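Local atomic coordinates of trafficking protein particle complex subunit 3 (Naegleria fowleri, PDB entry 6AQ3), a protein that carries a covalently bound palmitate and, as TRAPP complex subunit 3, probably takes part in tethering transport vesicles in membrane traffic. Residues C[37-42]-C[139-144]; C[95-100]-C[117-122]; C[130-135]-C[170-175]; C[145-150]-C[177-182]. One frame throughout, in Å; residues are numbered along the deposited sequence.

Contact 1: residues C[37-42]-C[139-144]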
# COMPACT_ATOMS: atom_id res chain seq x y z
N SER C 37 -2.05 -6.06 -4.82
CA SER C 37 -1.38 -6.12 -6.12
C SER C 37 0.04 -6.67 -5.99
O SER C 37 0.54 -7.32 -6.91
CB SER C 37 -1.32 -4.73 -6.77
OG SER C 37 -2.59 -4.11 -6.80
N LEU C 38 0.72 -6.38 -4.88
CA LEU C 38 2.05 -6.92 -4.65
C LEU C 38 2.01 -8.43 -4.49
O LEU C 38 2.75 -9.16 -5.16
CB LEU C 38 2.69 -6.25 -3.42
CG LEU C 38 3.99 -6.86 -2.87
CD1 LEU C 38 5.12 -6.88 -3.92
CD2 LEU C 38 4.44 -6.10 -1.65
N VAL C 39 1.14 -8.94 -3.60
CA VAL C 39 1.05 -10.39 -3.39
C VAL C 39 0.64 -11.07 -4.68
O VAL C 39 1.21 -12.10 -5.07
CB VAL C 39 0.07 -10.72 -2.26
CG1 VAL C 39 0.02 -12.22 -2.03
CG2 VAL C 39 0.42 -9.96 -0.98
N THR C 40 -0.32 -10.48 -5.41
CA THR C 40 -0.77 -11.04 -6.68
C THR C 40 0.38 -11.14 -7.67
O THR C 40 0.56 -12.17 -8.32
CB THR C 40 -1.90 -10.18 -7.25
OG1 THR C 40 -3.04 -10.29 -6.39
CG2 THR C 40 -2.28 -10.64 -8.70
N GLN C 41 1.20 -10.09 -7.76
CA GLN C 41 2.35 -10.15 -8.65
C GLN C 41 3.33 -11.24 -8.23
O GLN C 41 3.85 -11.97 -9.08
CB GLN C 41 3.02 -8.77 -8.69
CG GLN C 41 4.37 -8.76 -9.39
CD GLN C 41 4.28 -9.04 -10.87
OE1 GLN C 41 3.24 -8.83 -11.49
NE2 GLN C 41 5.39 -9.50 -11.45
N MET C 42 3.57 -11.39 -6.93
CA MET C 42 4.47 -12.44 -6.48
C MET C 42 3.90 -13.84 -6.71
O MET C 42 4.65 -14.76 -7.04
CB MET C 42 4.83 -12.24 -5.01
CG MET C 42 5.55 -10.92 -4.78
SD MET C 42 5.95 -10.67 -3.06
CE MET C 42 7.13 -11.99 -2.83
N LYS C 139 -0.32 -24.92 0.17
CA LYS C 139 1.06 -24.50 0.28
C LYS C 139 1.28 -23.49 1.40
O LYS C 139 2.43 -23.07 1.63
CB LYS C 139 1.55 -23.94 -1.06
CG LYS C 139 1.73 -25.01 -2.14
CD LYS C 139 2.14 -24.36 -3.46
CE LYS C 139 1.92 -25.28 -4.66
NZ LYS C 139 1.33 -24.53 -5.82
N ARG C 140 0.22 -23.09 2.10
CA ARG C 140 0.30 -22.22 3.27
C ARG C 140 1.03 -20.91 2.97
O ARG C 140 1.96 -20.50 3.67
CB ARG C 140 0.94 -22.95 4.46
CG ARG C 140 -0.05 -23.94 5.08
CD ARG C 140 0.37 -24.54 6.41
NE ARG C 140 0.15 -23.56 7.47
CZ ARG C 140 -1.00 -23.37 8.10
NH1 ARG C 140 -2.07 -24.10 7.77
NH2 ARG C 140 -1.11 -22.46 9.05
N LEU C 141 0.55 -20.20 1.95
CA LEU C 141 0.91 -18.80 1.82
C LEU C 141 0.45 -18.05 3.06
O LEU C 141 -0.67 -18.25 3.55
CB LEU C 141 0.23 -18.19 0.59
CG LEU C 141 0.22 -16.67 0.46
CD1 LEU C 141 1.60 -16.20 0.03
CD2 LEU C 141 -0.87 -16.24 -0.54
N TYR C 142 1.31 -17.19 3.59
CA TYR C 142 0.90 -16.28 4.65
C TYR C 142 0.74 -14.90 4.01
O TYR C 142 1.67 -14.08 3.99
CB TYR C 142 1.89 -16.29 5.81
CG TYR C 142 1.73 -17.51 6.68
CD1 TYR C 142 0.51 -17.78 7.31
CD2 TYR C 142 2.81 -18.38 6.91
CE1 TYR C 142 0.35 -18.91 8.13
CE2 TYR C 142 2.66 -19.51 7.74
CZ TYR C 142 1.43 -19.76 8.34
OH TYR C 142 1.26 -20.86 9.15
N TYR C 143 -0.48 -14.66 3.52
CA TYR C 143 -0.80 -13.48 2.73
C TYR C 143 -0.29 -12.19 3.36
O TYR C 143 0.19 -11.30 2.65
CB TYR C 143 -2.31 -13.42 2.53
CG TYR C 143 -2.75 -12.34 1.58
CD1 TYR C 143 -2.79 -12.56 0.20
CD2 TYR C 143 -3.11 -11.09 2.05
CE1 TYR C 143 -3.20 -11.55 -0.68
CE2 TYR C 143 -3.50 -10.10 1.20
CZ TYR C 143 -3.55 -10.33 -0.16
OH TYR C 143 -3.93 -9.31 -0.98
N SER C 144 -0.40 -12.06 4.69
CA SER C 144 -0.03 -10.85 5.42
C SER C 144 1.34 -10.92 6.07
O SER C 144 1.58 -10.20 7.05
CB SER C 144 -1.06 -10.55 6.50
OG SER C 144 -2.31 -10.28 5.92
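V39 and Y143 mark the closest approach of the two backbones, with 7.1 Å between V39 CA and Y143 CA. Segment 37-42 is the last part of helix 25-42, while segment 139-144 is an irregular connection running from helix 134-138 to helix 146-157. No hydrogen bond joins the two; the contact rests on carbon-to-carbon packing round V39. V39 points its CB at the connection and does most of the work. Its CG1, placed anti to the backbone N (chi1 -178°), lies against the rim of the Y143 ring, 3.6 Å from Y143 CE1. The other methyl, V39 CG2, stands over one face of the same ring, 4.2 Å from its centroid and 19° off the normal, a CH-pi contact. A beta-branched residue suits this place because its two methyls can touch two parts of one ring. This ties the end of helix 25-42 to the loop between helices 134-138 and 146-157 of the TRAPP-family fold; the helix also meets the second subunit, Q41 NE2 being hydrogen-bonded to D45 of that chain. Y143 itself reaches the helix through its ring, and its carbonyl O accepts a hydrogen bond from Y35 OH, one turn before V39. L141 adds a looser touch, L141 CD2 lying 4.4 Å from V39 CG1. The path of the connection is set at its start by R140, whose positive phi (56°) ends helix 134-138 in a Schellman motif. From there the R140 guanidinium turns its edge to Y142, and R140 NH2 donates a 2.9 Å hydrogen bond to Y142 OH, nearly in the guanidinium plane.

Contact 2: residues C[95-100]-C[117-122]. With PLM (palmitic acid), chain N.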
# COMPACT_ATOMS: atom_id res chain seq x y z
N VAL C 95 -1.68 -0.77 20.47
CA VAL C 95 -1.43 0.58 19.94
C VAL C 95 -1.06 0.54 18.46
O VAL C 95 -1.75 1.14 17.63
CB VAL C 95 -0.37 1.32 20.78
CG1 VAL C 95 -0.13 2.74 20.27
CG2 VAL C 95 -0.81 1.39 22.24
N ALA C 96 0.02 -0.16 18.11
CA ALA C 96 0.49 -0.19 16.73
C ALA C 96 -0.55 -0.75 15.77
O ALA C 96 -0.77 -0.21 14.67
CB ALA C 96 1.79 -0.99 16.62
N PHE C 97 -1.17 -1.87 16.13
CA PHE C 97 -2.14 -2.49 15.24
C PHE C 97 -3.31 -1.55 14.97
O PHE C 97 -3.79 -1.47 13.83
CB PHE C 97 -2.61 -3.82 15.85
CG PHE C 97 -1.84 -5.00 15.33
CD1 PHE C 97 -0.45 -5.03 15.40
CD2 PHE C 97 -2.50 -6.10 14.81
CE1 PHE C 97 0.27 -6.12 14.91
CE2 PHE C 97 -1.78 -7.21 14.35
CZ PHE C 97 -0.40 -7.21 14.40
N LYS C 98 -3.75 -0.79 15.97
CA LYS C 98 -4.82 0.17 15.75
C LYS C 98 -4.34 1.32 14.88
O LYS C 98 -5.03 1.73 13.94
CB LYS C 98 -5.34 0.70 17.08
CG LYS C 98 -6.13 -0.32 17.90
CD LYS C 98 -6.66 0.31 19.20
CE LYS C 98 -7.66 -0.59 19.93
NZ LYS C 98 -7.04 -1.78 20.57
N MET C 99 -3.14 1.81 15.13
CA MET C 99 -2.61 2.98 14.44
C MET C 99 -2.36 2.69 12.96
O MET C 99 -2.64 3.54 12.10
CB MET C 99 -1.33 3.43 15.14
CG MET C 99 -0.51 4.51 14.46
SD MET C 99 0.98 4.90 15.42
CE MET C 99 0.27 5.18 17.04
N PHE C 100 -1.83 1.51 12.64
CA PHE C 100 -1.42 1.19 11.28
C PHE C 100 -2.46 0.42 10.47
O PHE C 100 -2.61 0.66 9.27
CB PHE C 100 -0.11 0.40 11.30
CG PHE C 100 1.05 1.18 11.87
CD1 PHE C 100 1.48 2.35 11.25
CD2 PHE C 100 1.70 0.76 13.01
CE1 PHE C 100 2.54 3.08 11.76
CE2 PHE C 100 2.76 1.49 13.53
CZ PHE C 100 3.18 2.64 12.91
N TYR C 117 5.27 -14.73 23.14
CA TYR C 117 3.85 -14.49 23.23
C TYR C 117 3.30 -14.55 21.81
O TYR C 117 4.04 -14.49 20.83
CB TYR C 117 3.54 -13.14 23.90
CG TYR C 117 4.10 -11.91 23.19
CD1 TYR C 117 3.43 -11.34 22.11
CD2 TYR C 117 5.31 -11.33 23.59
CE1 TYR C 117 3.93 -10.22 21.45
CE2 TYR C 117 5.81 -10.21 22.94
CZ TYR C 117 5.11 -9.66 21.87
OH TYR C 117 5.59 -8.55 21.21
N SER C 118 1.98 -14.68 21.71
CA SER C 118 1.30 -14.64 20.43
C SER C 118 0.39 -13.42 20.39
O SER C 118 -0.12 -12.99 21.43
CB SER C 118 0.47 -15.90 20.17
OG SER C 118 1.30 -17.04 20.03
N ILE C 119 0.20 -12.89 19.18
CA ILE C 119 -0.74 -11.81 18.93
C ILE C 119 -1.87 -12.41 18.11
O ILE C 119 -1.65 -12.86 16.98
CB ILE C 119 -0.07 -10.63 18.19
CG1 ILE C 119 1.06 -10.01 19.02
CG2 ILE C 119 -1.07 -9.56 17.85
CD1 ILE C 119 1.85 -8.92 18.29
N VAL C 120 -3.07 -12.45 18.68
CA VAL C 120 -4.22 -13.06 18.01
C VAL C 120 -5.24 -11.99 17.67
O VAL C 120 -5.47 -11.06 18.44
CB VAL C 120 -4.86 -14.17 18.89
CG1 VAL C 120 -3.91 -15.35 19.04
CG2 VAL C 120 -5.27 -13.62 20.23
N PHE C 121 -5.87 -12.14 16.49
CA PHE C 121 -6.88 -11.20 16.03
C PHE C 121 -7.79 -11.89 15.02
O PHE C 121 -7.35 -12.79 14.30
CB PHE C 121 -6.26 -9.93 15.42
CG PHE C 121 -5.15 -10.17 14.44
CD1 PHE C 121 -3.89 -10.57 14.87
CD2 PHE C 121 -5.35 -9.94 13.09
CE1 PHE C 121 -2.86 -10.76 13.97
CE2 PHE C 121 -4.33 -10.12 12.17
CZ PHE C 121 -3.08 -10.53 12.60
N ASP C 122 -9.07 -11.53 15.03
CA ASP C 122 -10.05 -12.17 14.15
C ASP C 122 -10.31 -11.42 12.84
O ASP C 122 -10.86 -12.03 11.92
CB ASP C 122 -11.37 -12.45 14.89
CG ASP C 122 -12.07 -11.21 15.42
OD1 ASP C 122 -11.49 -10.11 15.33
OD2 ASP C 122 -13.22 -11.37 15.92
C1 PLM N . 8.96 -0.75 22.33
O2 PLM N . 9.28 -1.95 22.57
C2 PLM N . 7.77 -0.35 21.30
C3 PLM N . 7.22 -1.45 20.36
C4 PLM N . 7.50 -1.19 18.86
C5 PLM N . 6.23 -1.04 17.97
C6 PLM N . 6.44 -1.50 16.51
C7 PLM N . 5.24 -1.28 15.57
C8 PLM N . 4.80 -2.55 14.78
C9 PLM N . 3.77 -2.25 13.66
CA PLM N . 2.86 -3.46 13.27
CB PLM N . 1.88 -3.17 12.11
CC PLM N . 2.36 -3.68 10.73
CD PLM N . 1.75 -2.92 9.54
CE PLM N . 1.73 -3.70 8.20
CF PLM N . 1.59 -2.78 6.96
CG PLM N . 1.12 -3.50 5.68
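I119 and F121 of strand 116-121 both turn toward helix 85-101 and meet F97, the residue through which the helix answers them. The segment starts at Y117, whose OH is hydrogen-bonded to T88 of the same helix, well before the turn that carries F97. Next, the S118 hydroxyl is hydrogen-bonded to both R180 NH1 and E178 OE2 of the adjoining strand. At I119 the methyl CG2 lies over one face of the F97 ring, 4.2 Å from F97 CZ, so a branched aliphatic side chain covers a flat surface. This is a helix packed on a face of an antiparallel sheet, as expected of the mixed helix-and-sheet (alpha+beta) fold of TRAPP subunits. V120 points away from the helix and packs on E178. F121 closes the segment's contact: its CG sits between the backbone N and the carbonyl carbon (chi1 47°), which offers the ring's face to the helix. F97 points its edge at that face in a T-shaped pair, with planes at 73° and centroids 5.4 Å apart; the nearest atoms are F97 CE2 and F121 CE1, at 3.7 Å. Phenylalanine suits both places, since one ring supplies an edge and the other a face without bringing a polar side-chain atom into the pair. On another side of the helix, A96 and F100 face the palmitate, A96 CB standing 3.6 Å from palmitate C7 and F100 CD2 3.7 Å from palmitate C9.

Contact 3: residues C[130-135]-C[170-175]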
# COMPACT_ATOMS: atom_id res chain seq x y z
N VAL C 130 -10.31 -11.27 -0.35
CA VAL C 130 -9.24 -12.13 -0.82
C VAL C 130 -9.69 -13.57 -0.64
O VAL C 130 -10.28 -13.93 0.39
CB VAL C 130 -7.92 -11.87 -0.06
CG1 VAL C 130 -6.84 -12.87 -0.47
CG2 VAL C 130 -7.45 -10.45 -0.28
N GLU C 131 -9.48 -14.38 -1.66
CA GLU C 131 -9.80 -15.80 -1.61
C GLU C 131 -8.63 -16.53 -2.23
O GLU C 131 -8.34 -16.33 -3.41
CB GLU C 131 -11.09 -16.10 -2.36
N LEU C 132 -7.97 -17.37 -1.44
CA LEU C 132 -6.84 -18.07 -2.04
C LEU C 132 -7.31 -19.33 -2.76
O LEU C 132 -8.09 -20.10 -2.20
CB LEU C 132 -5.83 -18.46 -0.97
CG LEU C 132 -5.37 -17.37 -0.04
CD1 LEU C 132 -4.37 -18.02 0.92
CD2 LEU C 132 -4.78 -16.22 -0.86
N PRO C 133 -6.79 -19.59 -3.95
CA PRO C 133 -7.08 -20.87 -4.62
C PRO C 133 -6.59 -22.04 -3.78
O PRO C 133 -5.68 -21.91 -2.97
CB PRO C 133 -6.32 -20.77 -5.95
CG PRO C 133 -6.06 -19.33 -6.16
CD PRO C 133 -5.87 -18.76 -4.75
N GLU C 134 -7.23 -23.19 -3.98
CA GLU C 134 -6.96 -24.34 -3.12
C GLU C 134 -5.49 -24.73 -3.07
O GLU C 134 -4.96 -24.89 -1.95
CB GLU C 134 -7.85 -25.51 -3.54
CG GLU C 134 -7.87 -26.63 -2.51
CD GLU C 134 -8.36 -26.16 -1.16
OE1 GLU C 134 -9.30 -25.34 -1.10
OE2 GLU C 134 -7.77 -26.61 -0.15
N PRO C 135 -4.76 -24.86 -4.18
CA PRO C 135 -3.33 -25.22 -4.08
C PRO C 135 -2.49 -24.18 -3.33
O PRO C 135 -1.46 -24.54 -2.74
CB PRO C 135 -2.90 -25.39 -5.54
CG PRO C 135 -3.96 -24.71 -6.35
CD PRO C 135 -5.22 -24.89 -5.59
N PRO C 170 -7.04 -17.03 8.91
CA PRO C 170 -8.34 -17.48 8.39
C PRO C 170 -8.37 -17.75 6.89
O PRO C 170 -9.17 -18.58 6.44
CB PRO C 170 -9.31 -16.35 8.79
CG PRO C 170 -8.48 -15.28 9.37
CD PRO C 170 -7.18 -15.88 9.81
N LEU C 171 -7.51 -17.12 6.10
CA LEU C 171 -7.47 -17.46 4.68
C LEU C 171 -7.09 -18.92 4.45
O LEU C 171 -7.37 -19.46 3.37
CB LEU C 171 -6.49 -16.57 3.91
CG LEU C 171 -6.83 -15.08 3.85
CD1 LEU C 171 -5.72 -14.33 3.15
CD2 LEU C 171 -8.16 -14.91 3.11
N LEU C 172 -6.44 -19.56 5.42
CA LEU C 172 -6.08 -20.96 5.32
C LEU C 172 -7.05 -21.86 6.07
O LEU C 172 -6.77 -23.05 6.22
CB LEU C 172 -4.65 -21.16 5.86
CG LEU C 172 -3.56 -20.21 5.34
CD1 LEU C 172 -2.37 -20.25 6.25
CD2 LEU C 172 -3.12 -20.58 3.92
N GLY C 173 -8.19 -21.33 6.49
CA GLY C 173 -9.19 -22.10 7.21
C GLY C 173 -9.07 -22.07 8.71
O GLY C 173 -9.83 -22.77 9.38
N ASP C 174 -8.15 -21.27 9.26
CA ASP C 174 -8.03 -21.15 10.70
C ASP C 174 -9.12 -20.23 11.25
O ASP C 174 -9.70 -19.42 10.52
CB ASP C 174 -6.64 -20.64 11.08
CG ASP C 174 -5.53 -21.58 10.63
OD1 ASP C 174 -5.72 -22.80 10.77
OD2 ASP C 174 -4.49 -21.11 10.10
N ASP C 175 -9.42 -20.39 12.54
CA ASP C 175 -10.50 -19.64 13.17
C ASP C 175 -10.11 -18.20 13.49
O ASP C 175 -10.99 -17.37 13.75
CB ASP C 175 -11.00 -20.39 14.40
CG ASP C 175 -9.91 -20.70 15.38
OD1 ASP C 175 -8.75 -20.83 14.95
OD2 ASP C 175 -10.23 -20.91 16.57
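Apolar packing between V130, L132, L171 and L172 is what joins these two loops near the protein surface. L171 lies at its centre. Its CB meets L132 CD1 at 3.9 Å, and one of its branch ends, L171 CD1, reaches V130 CG1 at 4.1 Å. The L171 side chain runs at about a right angle to both of these partners, which flank different parts of it: L132 beside its base, V130 at its end. L132 has its CG anti to the carbonyl carbon (chi1 -51°), and its CD1 thereby also comes within 4.1 Å of L172 CD2, touching two successive leucines. Leucine suits this junction because its forked end can span neighbouring partners while its stem remains slim. The pairing joins the approach to helix 134-138 with the turn between strands 160-168 and 177-186, a beta-hairpin of the TRAPP fold, and the tyrosines Y142 and Y143 of the connection following that helix touch the same leucines.

Contacts with the backbone add to this. L171 CD2 lies 3.6 Å from V130 O, a methyl against a carbonyl oxygen and not a hydrogen bond; indeed none crosses between the segments.

Polar bonds instead shape the turn itself. G173 N bonds to P170 O at 2.9 Å, and G173 has a positive phi (92°), a backbone shape that glycine takes up easily. After it, D174 OD2 accepts a hydrogen bond from C169 N and D175 forms a salt bridge with K168, so two carboxylates tie the turn back to its incoming arm. On the other loop, P133 occupies the N-cap position of helix 134-138, with no amide hydrogen of its own.

Contact 4: residues C[145-150]-C[177-182]. With PLM (palmitic acid), chain N.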
# COMPACT_ATOMS: atom_id res chain seq x y z
N ASN C 145 2.27 -11.72 5.53
CA ASN C 145 3.54 -11.95 6.21
C ASN C 145 4.35 -10.68 6.38
O ASN C 145 5.21 -10.62 7.28
CB ASN C 145 4.37 -12.98 5.46
CG ASN C 145 5.11 -13.92 6.40
OD1 ASN C 145 4.64 -14.17 7.52
ND2 ASN C 145 6.24 -14.48 5.96
N ILE C 146 4.07 -9.65 5.57
CA ILE C 146 4.74 -8.36 5.73
C ILE C 146 4.63 -7.85 7.17
O ILE C 146 5.50 -7.10 7.63
CB ILE C 146 4.17 -7.35 4.72
CG1 ILE C 146 5.09 -6.15 4.59
CG2 ILE C 146 2.79 -6.88 5.18
CD1 ILE C 146 4.85 -5.36 3.32
N ILE C 147 3.57 -8.23 7.89
CA ILE C 147 3.41 -7.80 9.28
C ILE C 147 4.53 -8.34 10.16
O ILE C 147 5.05 -7.64 11.04
CB ILE C 147 2.02 -8.20 9.83
CG1 ILE C 147 0.90 -7.53 9.01
CG2 ILE C 147 1.87 -7.81 11.32
CD1 ILE C 147 -0.49 -7.90 9.48
N CYS C 148 4.93 -9.59 9.95
CA CYS C 148 5.98 -10.16 10.78
C CYS C 148 7.29 -9.41 10.61
O CYS C 148 8.00 -9.15 11.60
CB CYS C 148 6.17 -11.64 10.45
SG CYS C 148 4.73 -12.63 10.85
N GLY C 149 7.62 -9.02 9.38
CA GLY C 149 8.85 -8.29 9.14
C GLY C 149 8.84 -6.92 9.78
O GLY C 149 9.85 -6.48 10.34
N VAL C 150 7.69 -6.24 9.73
CA VAL C 150 7.58 -4.93 10.37
C VAL C 150 7.89 -5.04 11.86
O VAL C 150 8.60 -4.20 12.43
CB VAL C 150 6.18 -4.33 10.11
CG1 VAL C 150 6.01 -2.99 10.83
CG2 VAL C 150 6.03 -4.11 8.61
N SER C 177 -6.40 -15.18 13.26
CA SER C 177 -5.00 -14.94 12.98
C SER C 177 -4.21 -15.02 14.27
O SER C 177 -4.67 -14.56 15.32
CB SER C 177 -4.77 -13.57 12.33
OG SER C 177 -5.33 -13.54 11.03
N GLU C 178 -3.03 -15.62 14.18
CA GLU C 178 -2.12 -15.69 15.30
C GLU C 178 -0.71 -15.47 14.79
O GLU C 178 -0.28 -16.15 13.86
CB GLU C 178 -2.21 -17.05 16.01
CG GLU C 178 -1.11 -17.23 17.09
CD GLU C 178 -1.21 -18.53 17.86
OE1 GLU C 178 -2.14 -19.33 17.58
OE2 GLU C 178 -0.35 -18.77 18.74
N ILE C 179 -0.01 -14.53 15.41
CA ILE C 179 1.39 -14.23 15.09
C ILE C 179 2.22 -14.47 16.35
O ILE C 179 1.88 -13.97 17.43
CB ILE C 179 1.53 -12.78 14.59
CG1 ILE C 179 0.85 -12.64 13.23
CG2 ILE C 179 3.01 -12.42 14.50
CD1 ILE C 179 0.79 -11.21 12.70
N ARG C 180 3.30 -15.23 16.21
CA ARG C 180 4.17 -15.60 17.32
C ARG C 180 5.37 -14.66 17.33
O ARG C 180 5.97 -14.41 16.28
CB ARG C 180 4.66 -17.04 17.17
CG ARG C 180 5.35 -17.62 18.41
CD ARG C 180 4.33 -17.73 19.52
NE ARG C 180 4.81 -18.51 20.65
CZ ARG C 180 4.14 -18.65 21.79
NH1 ARG C 180 2.96 -18.06 21.94
NH2 ARG C 180 4.65 -19.38 22.77
N VAL C 181 5.73 -14.16 18.51
CA VAL C 181 6.88 -13.28 18.68
C VAL C 181 7.77 -13.89 19.75
O VAL C 181 7.33 -14.06 20.89
CB VAL C 181 6.46 -11.85 19.08
CG1 VAL C 181 7.67 -10.95 19.09
CG2 VAL C 181 5.37 -11.30 18.13
N ARG C 182 9.03 -14.18 19.39
CA ARG C 182 9.99 -14.83 20.28
C ARG C 182 11.28 -14.02 20.37
O ARG C 182 11.84 -13.62 19.35
CB ARG C 182 10.29 -16.26 19.81
CG ARG C 182 9.03 -17.11 19.84
CD ARG C 182 9.21 -18.55 19.39
NE ARG C 182 9.41 -18.64 17.94
CZ ARG C 182 10.58 -18.87 17.35
NH1 ARG C 182 11.68 -19.06 18.08
NH2 ARG C 182 10.63 -18.93 16.02
C1 PLM N . 8.96 -0.75 22.33
O2 PLM N . 9.28 -1.95 22.57
C2 PLM N . 7.77 -0.35 21.30
C3 PLM N . 7.22 -1.45 20.36
C4 PLM N . 7.50 -1.19 18.86
C5 PLM N . 6.23 -1.04 17.97
C6 PLM N . 6.44 -1.50 16.51
C7 PLM N . 5.24 -1.28 15.57
C8 PLM N . 4.80 -2.55 14.78
C9 PLM N . 3.77 -2.25 13.66
CA PLM N . 2.86 -3.46 13.27
CB PLM N . 1.88 -3.17 12.11
CC PLM N . 2.36 -3.68 10.73
CD PLM N . 1.75 -2.92 9.54
CE PLM N . 1.73 -3.70 8.20
CF PLM N . 1.59 -2.78 6.96
CG PLM N . 1.12 -3.50 5.68
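I179 projects from strand 177-186 onto helix 146-157 and divides its two ends between neighbouring helix residues, I147 and C148. The side chains of I147 and I179 cross at about a right angle, meeting where I147 CG2 lies 3.8 Å from I179 CD1. On the strand side, the long branch of I179 leads to this point, its CG1 anti to the carbonyl carbon (chi1 -68°). The short branch, I179 CG2, takes the other direction and comes within 4.0 Å of C148 SG. Isoleucine suits a strand here because its two unequal branches can serve two partners at once, and the small thiol of C148 is consistent with the close approach of the backbones, C148 CA and I179 CA being 7.5 Å apart. Helix 146-157 thus packs on one face of the four-stranded antiparallel sheet of this TRAPP-family subunit, and no hydrogen bond links the two elements. R180, pointing away from the helix, forms a salt bridge with E116 of the adjoining strand. I147 presents a second surface as well. Its CG2 is turned to the strand, but on its other branch I147 CG1 lies 4.0 Å from palmitate CE, so this one residue bridges sheet and lipid. I146 and V150 also turn to the acyl chain: V150 CG1 packs against the middle of it, 3.7 Å from palmitate C9, and I146 CG2 meets its methyl end, 3.8 Å from palmitate CG.

Overall arrangement
Contacts 2 and 4 lie in the lipid-binding core: their centres are 10 Å apart, strands 116-121 and 177-186 are sheet neighbours linked by a backbone hydrogen bond, I119 N to I179 O (2.7 Å), and both contacts touch the palmitate. The centre of contact 3 is about 18 Å from the centre of the chain, well away from the lipid. It packs directly on contact 1, whose centre is 11 Å away, through Y143 CB and L171 CD1 at 3.6 Å. Segments 139-144 and 145-150 adjoin, so contact 1 runs straight into contact 4. Contacts 1 and 2, centres 20 Å apart on opposite sides of the chain's centre, both reach the second subunit.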